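Local coordinates for glycine cleavage system transcriptional repressor, putative (Vibrio cholerae, PDB 1U8S), which probably represses transcription of the glycine cleavage system genes in the cytoplasm and carries two ACT domains, at residues 106-119 and 158-171. Numbering follows the deposited sequence.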
ATOM      1  N   LEU B 106       1.140 -21.795   8.055  1.00 48.30           N
ATOM      2  CA  LEU B 106       2.026 -20.992   8.886  1.00 44.82           C
ATOM      3  C   LEU B 106       1.817 -19.477   8.800  1.00 44.05           C
ATOM      4  O   LEU B 106       1.810 -18.787   9.829  1.00 43.92           O
ATOM      5  CB  LEU B 106       3.475 -21.318   8.524  1.00 44.40           C
ATOM      6  CG  LEU B 106       4.559 -20.820   9.475  1.00 43.96           C
ATOM      7  CD1 LEU B 106       4.461 -21.593  10.783  1.00 40.69           C
ATOM      8  CD2 LEU B 106       5.927 -21.010   8.834  1.00 45.14           C
ATOM      9  N   THR B 107       1.659 -18.953   7.587  1.00 40.40           N
ATOM     10  CA  THR B 107       1.484 -17.519   7.417  1.00 37.38           C
ATOM     11  C   THR B 107       0.310 -16.956   8.209  1.00 38.77           C
ATOM     12  O   THR B 107       0.455 -15.943   8.888  1.00 38.41           O
ATOM     13  CB  THR B 107       1.313 -17.122   5.929  1.00 35.36           C
ATOM     14  OG1 THR B 107       2.481 -17.499   5.190  1.00 32.45           O
ATOM     15  CG2 THR B 107       1.129 -15.610   5.804  1.00 34.39           C
ATOM     16  N   GLU B 108      -0.850 -17.605   8.140  1.00 41.12           N
ATOM     17  CA  GLU B 108      -2.027 -17.111   8.855  1.00 41.64           C
ATOM     18  C   GLU B 108      -1.882 -17.170  10.376  1.00 39.39           C
ATOM     19  O   GLU B 108      -2.650 -16.543  11.109  1.00 38.47           O
ATOM     20  CB  GLU B 108      -3.279 -17.868   8.403  1.00 43.80           C
ATOM     21  CG  GLU B 108      -3.106 -19.369   8.366  1.00 49.86           C
ATOM     22  CD  GLU B 108      -2.999 -19.912   6.949  1.00 52.65           C
ATOM     23  OE1 GLU B 108      -2.110 -19.449   6.194  1.00 51.54           O
ATOM     24  OE2 GLU B 108      -3.806 -20.808   6.600  1.00 53.27           O
ATOM     25  N   LYS B 109      -0.896 -17.929  10.845  1.00 38.37           N
ATOM     26  CA  LYS B 109      -0.613 -18.035  12.277  1.00 36.68           C
ATOM     27  C   LYS B 109      -0.007 -16.697  12.692  1.00 34.97           C
ATOM     28  O   LYS B 109      -0.316 -16.151  13.747  1.00 33.62           O
ATOM     29  CB  LYS B 109       0.400 -19.156  12.530  1.00 38.34           C
ATOM     30  CG  LYS B 109      -0.170 -20.554  12.371  1.00 40.94           C
ATOM     31  CD  LYS B 109      -0.528 -21.155  13.723  1.00 45.76           C
ATOM     32  CE  LYS B 109      -1.460 -22.336  13.572  1.00 46.15           C
ATOM     33  NZ  LYS B 109      -1.038 -23.159  12.413  1.00 48.34           N
ATOM     34  N   PHE B 110       0.850 -16.166  11.828  1.00 33.93           N
ATOM     35  CA  PHE B 110       1.513 -14.903  12.093  1.00 30.75           C
ATOM     36  C   PHE B 110       0.645 -13.685  11.882  1.00 30.65           C
ATOM     37  O   PHE B 110       0.816 -12.694  12.582  1.00 33.62           O
ATOM     38  CB  PHE B 110       2.814 -14.837  11.306  1.00 26.89           C
ATOM     39  CG  PHE B 110       3.899 -15.682  11.918  1.00 27.09           C
ATOM     40  CD1 PHE B 110       4.537 -15.270  13.092  1.00 23.85           C
ATOM     41  CD2 PHE B 110       4.206 -16.940  11.401  1.00 26.35           C
ATOM     42  CE1 PHE B 110       5.447 -16.091  13.742  1.00 23.78           C
ATOM     43  CE2 PHE B 110       5.122 -17.772  12.049  1.00 25.68           C
ATOM     44  CZ  PHE B 110       5.741 -17.346  13.222  1.00 24.75           C
ATOM     45  N   THR B 111      -0.304 -13.749  10.954  1.00 31.49           N
ATOM     46  CA  THR B 111      -1.191 -12.620  10.763  1.00 33.12           C
ATOM     47  C   THR B 111      -2.115 -12.625  11.969  1.00 34.25           C
ATOM     48  O   THR B 111      -2.440 -11.578  12.520  1.00 35.67           O
ATOM     49  CB  THR B 111      -2.018 -12.719   9.441  1.00 35.09           C
ATOM     50  OG1 THR B 111      -2.841 -13.890   9.454  1.00 36.84           O
ATOM     51  CG2 THR B 111      -1.089 -12.764   8.240  1.00 34.31           C
ATOM     52  N   GLN B 112      -2.520 -13.815  12.401  1.00 36.43           N
ATOM     53  CA  GLN B 112      -3.393 -13.929  13.567  1.00 36.59           C
ATOM     54  C   GLN B 112      -2.688 -13.345  14.798  1.00 36.40           C
ATOM     55  O   GLN B 112      -3.319 -12.723  15.658  1.00 37.39           O
ATOM     56  CB  GLN B 112      -3.754 -15.397  13.806  1.00 38.98           C
ATOM     57  CG  GLN B 112      -4.785 -15.660  14.900  1.00 43.41           C
ATOM     58  CD  GLN B 112      -6.178 -15.086  14.599  1.00 47.16           C
ATOM     59  OE1 GLN B 112      -7.198 -15.679  14.984  1.00 49.80           O
ATOM     60  NE2 GLN B 112      -6.227 -13.927  13.930  1.00 45.93           N
ATOM     61  N   PHE B 113      -1.376 -13.541  14.875  1.00 35.19           N
ATOM     62  CA  PHE B 113      -0.584 -13.025  15.985  1.00 34.07           C
ATOM     63  C   PHE B 113      -0.791 -11.521  16.124  1.00 35.93           C
ATOM     64  O   PHE B 113      -0.882 -10.998  17.238  1.00 37.75           O
ATOM     65  CB  PHE B 113       0.899 -13.306  15.740  1.00 31.36           C
ATOM     66  CG  PHE B 113       1.820 -12.677  16.755  1.00 29.27           C
ATOM     67  CD1 PHE B 113       1.950 -13.219  18.030  1.00 27.71           C
ATOM     68  CD2 PHE B 113       2.560 -11.544  16.427  1.00 29.42           C
ATOM     69  CE1 PHE B 113       2.801 -12.651  18.963  1.00 26.24           C
ATOM     70  CE2 PHE B 113       3.423 -10.958  17.353  1.00 30.93           C
ATOM     71  CZ  PHE B 113       3.544 -11.514  18.626  1.00 30.74           C
ATOM     72  N   PHE B 114      -0.850 -10.824  14.993  1.00 35.02           N
ATOM     73  CA  PHE B 114      -1.044  -9.383  15.016  1.00 35.49           C
ATOM     74  C   PHE B 114      -2.496  -9.007  15.211  1.00 35.98           C
ATOM     75  O   PHE B 114      -2.797  -7.978  15.808  1.00 37.97           O
ATOM     76  CB  PHE B 114      -0.491  -8.759  13.739  1.00 34.45           C
ATOM     77  CG  PHE B 114       0.997  -8.852  13.644  1.00 34.53           C
ATOM     78  CD1 PHE B 114       1.799  -8.200  14.576  1.00 33.59           C
ATOM     79  CD2 PHE B 114       1.599  -9.647  12.679  1.00 34.82           C
ATOM     80  CE1 PHE B 114       3.182  -8.345  14.554  1.00 37.43           C
ATOM     81  CE2 PHE B 114       2.985  -9.801  12.646  1.00 36.23           C
ATOM     82  CZ  PHE B 114       3.779  -9.153  13.583  1.00 36.26           C
ATOM     83  N   ALA B 115      -3.406  -9.831  14.714  1.00 35.55           N
ATOM     84  CA  ALA B 115      -4.816  -9.528  14.900  1.00 35.53           C
ATOM     85  C   ALA B 115      -5.151  -9.659  16.388  1.00 36.91           C
ATOM     86  O   ALA B 115      -5.778  -8.768  16.963  1.00 38.58           O
ATOM     87  CB  ALA B 115      -5.680 -10.463  14.082  1.00 33.68           C
ATOM     88  N   GLN B 116      -4.721 -10.752  17.014  1.00 36.08           N
ATOM     89  CA  GLN B 116      -4.987 -10.968  18.435  1.00 37.26           C
ATOM     90  C   GLN B 116      -4.524  -9.768  19.261  1.00 38.04           C
ATOM     91  O   GLN B 116      -5.090  -9.459  20.305  1.00 37.12           O
ATOM     92  CB  GLN B 116      -4.267 -12.227  18.921  1.00 36.45           C
ATOM     93  CG  GLN B 116      -4.804 -13.506  18.321  1.00 38.93           C
ATOM     94  CD  GLN B 116      -3.878 -14.687  18.523  1.00 40.06           C
ATOM     95  OE1 GLN B 116      -2.680 -14.609  18.234  1.00 41.55           O
ATOM     96  NE2 GLN B 116      -4.427 -15.797  19.005  1.00 41.00           N
ATOM     97  N   ARG B 117      -3.495  -9.086  18.781  1.00 37.84           N
ATOM     98  CA  ARG B 117      -2.981  -7.942  19.500  1.00 38.79           C
ATOM     99  C   ARG B 117      -3.460  -6.611  18.930  1.00 39.52           C
ATOM    100  O   ARG B 117      -3.020  -5.546  19.368  1.00 38.78           O
ATOM    101  CB  ARG B 117      -1.457  -8.017  19.529  1.00 40.50           C
ATOM    102  CG  ARG B 117      -0.959  -9.213  20.343  1.00 38.85           C
ATOM    103  CD  ARG B 117       0.445  -9.672  19.951  1.00 38.14           C
ATOM    104  NE  ARG B 117       0.911 -10.693  20.876  1.00 38.78           N
ATOM    105  CZ  ARG B 117       0.383 -11.912  20.990  1.00 39.98           C
ATOM    106  NH1 ARG B 117      -0.642 -12.293  20.220  1.00 33.79           N
ATOM    107  NH2 ARG B 117       0.869 -12.747  21.905  1.00 38.89           N
ATOM    108  N   GLN B 118      -4.373  -6.679  17.964  1.00 40.35           N
ATOM    109  CA  GLN B 118      -4.942  -5.492  17.341  1.00 41.45           C
ATOM    110  C   GLN B 118      -3.901  -4.599  16.665  1.00 40.57           C
ATOM    111  O   GLN B 118      -4.062  -3.375  16.598  1.00 40.59           O
ATOM    112  CB  GLN B 118      -5.747  -4.698  18.380  1.00 44.69           C
ATOM    113  CG  GLN B 118      -7.048  -5.399  18.797  1.00 51.70           C
ATOM    114  CD  GLN B 118      -7.699  -4.803  20.041  1.00 55.25           C
ATOM    115  OE1 GLN B 118      -8.121  -3.644  20.050  1.00 57.23           O
ATOM    116  NE2 GLN B 118      -7.783  -5.602  21.103  1.00 56.44           N
ATOM    117  N   ILE B 119      -2.829  -5.219  16.174  1.00 38.21           N
ATOM    118  CA  ILE B 119      -1.771  -4.507  15.464  1.00 34.60           C
ATOM    119  C   ILE B 119      -2.078  -4.669  13.970  1.00 34.65           C
ATOM    120  O   ILE B 119      -2.220  -5.790  13.473  1.00 32.06           O
ATOM    121  CB  ILE B 119      -0.393  -5.113  15.776  1.00 32.82           C
ATOM    122  CG1 ILE B 119      -0.120  -4.976  17.275  1.00 34.22           C
ATOM    123  CG2 ILE B 119       0.697  -4.413  14.957  1.00 31.71           C
ATOM    124  CD1 ILE B 119       1.180  -5.623  17.744  1.00 35.57           C
ATOM    125  N   LEU B 158       6.045  -7.356  23.087  1.00 44.52           N
ATOM    126  CA  LEU B 158       5.629  -7.828  21.775  1.00 42.82           C
ATOM    127  C   LEU B 158       6.690  -8.798  21.275  1.00 43.20           C
ATOM    128  O   LEU B 158       6.377  -9.849  20.702  1.00 43.03           O
ATOM    129  CB  LEU B 158       5.498  -6.654  20.798  1.00 42.72           C
ATOM    130  CG  LEU B 158       5.154  -6.961  19.331  1.00 41.27           C
ATOM    131  CD1 LEU B 158       3.809  -7.661  19.223  1.00 39.59           C
ATOM    132  CD2 LEU B 158       5.132  -5.663  18.553  1.00 38.78           C
ATOM    133  N   GLN B 159       7.950  -8.450  21.515  1.00 41.37           N
ATOM    134  CA  GLN B 159       9.050  -9.283  21.076  1.00 41.36           C
ATOM    135  C   GLN B 159       9.093 -10.625  21.786  1.00 40.98           C
ATOM    136  O   GLN B 159       9.450 -11.640  21.198  1.00 40.58           O
ATOM    137  CB  GLN B 159      10.359  -8.549  21.276  1.00 43.18           C
ATOM    138  CG  GLN B 159      11.581  -9.361  20.940  1.00 47.64           C
ATOM    139  CD  GLN B 159      12.779  -8.475  20.760  1.00 51.70           C
ATOM    140  OE1 GLN B 159      12.936  -7.844  19.715  1.00 54.67           O
ATOM    141  NE2 GLN B 159      13.623  -8.391  21.785  1.00 54.66           N
ATOM    142  N   GLU B 160       8.736 -10.633  23.060  1.00 40.04           N
ATOM    143  CA  GLU B 160       8.740 -11.877  23.805  1.00 39.69           C
ATOM    144  C   GLU B 160       7.620 -12.779  23.306  1.00 37.33           C
ATOM    145  O   GLU B 160       7.836 -13.956  23.048  1.00 37.44           O
ATOM    146  CB  GLU B 160       8.615 -11.590  25.309  1.00 43.91           C
ATOM    147  CG  GLU B 160       9.968 -11.289  25.963  1.00 48.88           C
ATOM    148  CD  GLU B 160       9.859 -10.758  27.383  1.00 52.86           C
ATOM    149  OE1 GLU B 160      10.882 -10.787  28.104  1.00 53.52           O
ATOM    150  OE2 GLU B 160       8.761 -10.299  27.775  1.00 55.59           O
ATOM    151  N   GLU B 161       6.427 -12.226  23.146  1.00 35.58           N
ATOM    152  CA  GLU B 161       5.306 -13.016  22.658  1.00 35.32           C
ATOM    153  C   GLU B 161       5.597 -13.567  21.258  1.00 35.15           C
ATOM    154  O   GLU B 161       5.209 -14.688  20.930  1.00 34.44           O
ATOM    155  CB  GLU B 161       4.040 -12.161  22.657  1.00 36.42           C
ATOM    156  CG  GLU B 161       3.828 -11.456  23.988  1.00 39.73           C
ATOM    157  CD  GLU B 161       2.476 -10.797  24.104  1.00 41.50           C
ATOM    158  OE1 GLU B 161       2.022 -10.206  23.099  1.00 43.22           O
ATOM    159  OE2 GLU B 161       1.881 -10.856  25.203  1.00 40.10           O
ATOM    160  N   PHE B 162       6.292 -12.781  20.441  1.00 35.90           N
ATOM    161  CA  PHE B 162       6.651 -13.197  19.089  1.00 34.37           C
ATOM    162  C   PHE B 162       7.649 -14.348  19.126  1.00 34.78           C
ATOM    163  O   PHE B 162       7.619 -15.225  18.257  1.00 33.18           O
ATOM    164  CB  PHE B 162       7.269 -12.033  18.318  1.00 35.32           C
ATOM    165  CG  PHE B 162       7.891 -12.439  17.014  1.00 35.59           C
ATOM    166  CD1 PHE B 162       7.095 -12.711  15.901  1.00 35.72           C
ATOM    167  CD2 PHE B 162       9.274 -12.604  16.909  1.00 34.49           C
ATOM    168  CE1 PHE B 162       7.672 -13.150  14.700  1.00 35.28           C
ATOM    169  CE2 PHE B 162       9.863 -13.042  15.716  1.00 33.54           C
ATOM    170  CZ  PHE B 162       9.059 -13.315  14.610  1.00 33.93           C
ATOM    171  N   ASP B 163       8.550 -14.323  20.116  1.00 36.18           N
ATOM    172  CA  ASP B 163       9.552 -15.375  20.281  1.00 37.49           C
ATOM    173  C   ASP B 163       8.895 -16.663  20.766  1.00 37.11           C
ATOM    174  O   ASP B 163       9.264 -17.762  20.330  1.00 37.14           O
ATOM    175  CB  ASP B 163      10.639 -14.956  21.277  1.00 40.59           C
ATOM    176  CG  ASP B 163      11.568 -13.890  20.719  1.00 44.16           C
ATOM    177  OD1 ASP B 163      11.732 -13.837  19.478  1.00 43.74           O
ATOM    178  OD2 ASP B 163      12.147 -13.119  21.524  1.00 45.98           O
ATOM    179  N   ALA B 164       7.933 -16.521  21.679  1.00 35.42           N
ATOM    180  CA  ALA B 164       7.193 -17.670  22.209  1.00 35.23           C
ATOM    181  C   ALA B 164       6.453 -18.367  21.066  1.00 35.67           C
ATOM    182  O   ALA B 164       6.505 -19.592  20.942  1.00 38.14           O
ATOM    183  CB  ALA B 164       6.198 -17.217  23.257  1.00 31.53           C
ATOM    184  N   LEU B 165       5.763 -17.588  20.233  1.00 32.87           N
ATOM    185  CA  LEU B 165       5.037 -18.161  19.116  1.00 31.58           C
ATOM    186  C   LEU B 165       6.034 -18.946  18.260  1.00 32.87           C
ATOM    187  O   LEU B 165       5.812 -20.129  17.955  1.00 30.67           O
ATOM    188  CB  LEU B 165       4.379 -17.056  18.297  1.00 31.34           C
ATOM    189  CG  LEU B 165       3.532 -17.497  17.098  1.00 33.73           C
ATOM    190  CD1 LEU B 165       2.470 -18.497  17.541  1.00 32.24           C
ATOM    191  CD2 LEU B 165       2.884 -16.267  16.463  1.00 32.33           C
ATOM    192  N   CYS B 166       7.137 -18.290  17.893  1.00 31.51           N
ATOM    193  CA  CYS B 166       8.184 -18.924  17.098  1.00 30.21           C
ATOM    194  C   CYS B 166       8.692 -20.203  17.769  1.00 30.28           C
ATOM    195  O   CYS B 166       8.987 -21.178  17.092  1.00 31.25           O
ATOM    196  CB  CYS B 166       9.354 -17.961  16.858  1.00 32.85           C
ATOM    197  SG  CYS B 166       9.036 -16.651  15.620  1.00 35.62           S
ATOM    198  N   THR B 167       8.803 -20.216  19.090  1.00 28.65           N
ATOM    199  CA  THR B 167       9.244 -21.439  19.751  1.00 27.16           C
ATOM    200  C   THR B 167       8.153 -22.482  19.597  1.00 28.20           C
ATOM    201  O   THR B 167       8.417 -23.627  19.233  1.00 30.26           O
ATOM    202  CB  THR B 167       9.502 -21.246  21.266  1.00 26.78           C
ATOM    203  OG1 THR B 167      10.611 -20.372  21.443  1.00 27.76           O
ATOM    204  CG2 THR B 167       9.818 -22.575  21.935  1.00 18.78           C
ATOM    205  N   ALA B 168       6.928 -22.073  19.888  1.00 27.07           N
ATOM    206  CA  ALA B 168       5.767 -22.950  19.780  1.00 29.48           C
ATOM    207  C   ALA B 168       5.602 -23.595  18.406  1.00 29.31           C
ATOM    208  O   ALA B 168       5.249 -24.770  18.309  1.00 31.89           O
ATOM    209  CB  ALA B 168       4.506 -22.171  20.121  1.00 29.17           C
ATOM    210  N   LEU B 169       5.854 -22.831  17.348  1.00 30.60           N
ATOM    211  CA  LEU B 169       5.695 -23.350  15.993  1.00 32.03           C
ATOM    212  C   LEU B 169       7.006 -23.871  15.412  1.00 33.26           C
ATOM    213  O   LEU B 169       7.062 -24.264  14.242  1.00 32.43           O
ATOM    214  CB  LEU B 169       5.105 -22.269  15.082  1.00 32.82           C
ATOM    215  CG  LEU B 169       3.770 -21.673  15.544  1.00 33.16           C
ATOM    216  CD1 LEU B 169       3.418 -20.457  14.716  1.00 33.24           C
ATOM    217  CD2 LEU B 169       2.689 -22.735  15.455  1.00 32.07           C
ATOM    218  N   ASP B 170       8.051 -23.870  16.240  1.00 33.60           N
ATOM    219  CA  ASP B 170       9.363 -24.368  15.852  1.00 33.39           C
ATOM    220  C   ASP B 170       9.939 -23.774  14.570  1.00 34.14           C
ATOM    221  O   ASP B 170      10.390 -24.514  13.689  1.00 33.97           O
ATOM    222  CB  ASP B 170       9.306 -25.887  15.715  1.00 34.62           C
ATOM    223  CG  ASP B 170      10.652 -26.491  15.394  1.00 37.35           C
ATOM    224  OD1 ASP B 170      11.643 -26.101  16.047  1.00 38.79           O
ATOM    225  OD2 ASP B 170      10.711 -27.363  14.499  1.00 40.32           O
ATOM    226  N   VAL B 171       9.930 -22.448  14.457  1.00 33.52           N
ATOM    227  CA  VAL B 171      10.474 -21.781  13.271  1.00 33.62           C
ATOM    228  C   VAL B 171      11.439 -20.681  13.694  1.00 36.58           C
ATOM    229  O   VAL B 171      11.450 -20.264  14.857  1.00 37.36           O
ATOM    230  CB  VAL B 171       9.366 -21.123  12.414  1.00 31.08           C
ATOM    231  CG1 VAL B 171       8.310 -22.133  12.061  1.00 29.09           C
ATOM    232  CG2 VAL B 171       8.742 -19.950  13.170  1.00 30.88           C
TER
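F113 drives its ring between L158, E161, F162 and L165 as a knob into a hole. The side chain leaves the backbone toward helix 158-168, and chi1 of 174° sets CG anti to N, bringing CE1, CE2 and CZ onto that helix. CZ lies 3.5 Å from the backbone N of F162, and CE2 meets L158 CD1 at 3.8 Å. L165 CD2 fills the angle between F110 and F113, 3.6 Å from F113 CD1 and 3.7 Å from F110 CE1. The side chains of F110 and F162 cross at about a right angle, touching CE1 to CE1, and C166 SG makes an oblique sulfur-aromatic contact with the F110 ring. V171 CG2 comes to the edge of that ring, near its plane. L106 CD1 packs on V171 CG1, while L169 lies against the aliphatic part of K109. At the other end, I119 CD1 touches L158 CD1 at 3.6 Å.

The polar edge is R117 with E161. R117 NE bonds E161 OE1 in a salt bridge whose modelled 2.5 Å is doubtfully short. E161 OE1 is met from above its carboxylate plane, and R117 NH2 adds a weak bond to the same oxygen. R117 NH1 bonds F113 O at 3.3 Å, and F113 CE1 lies over the centre of the guanidinium face. Bonds to E161 and F113 O limit its rotation.

Segments 107-116 and 158-168 run roughly antiparallel, their axes at 152°. F110 and F162 also reach V98 and V96, respectively, of inner strand 92-100. This is the paired-helix layer over a four-stranded antiparallel sheet, the βαββαβ fold of an ACT domain.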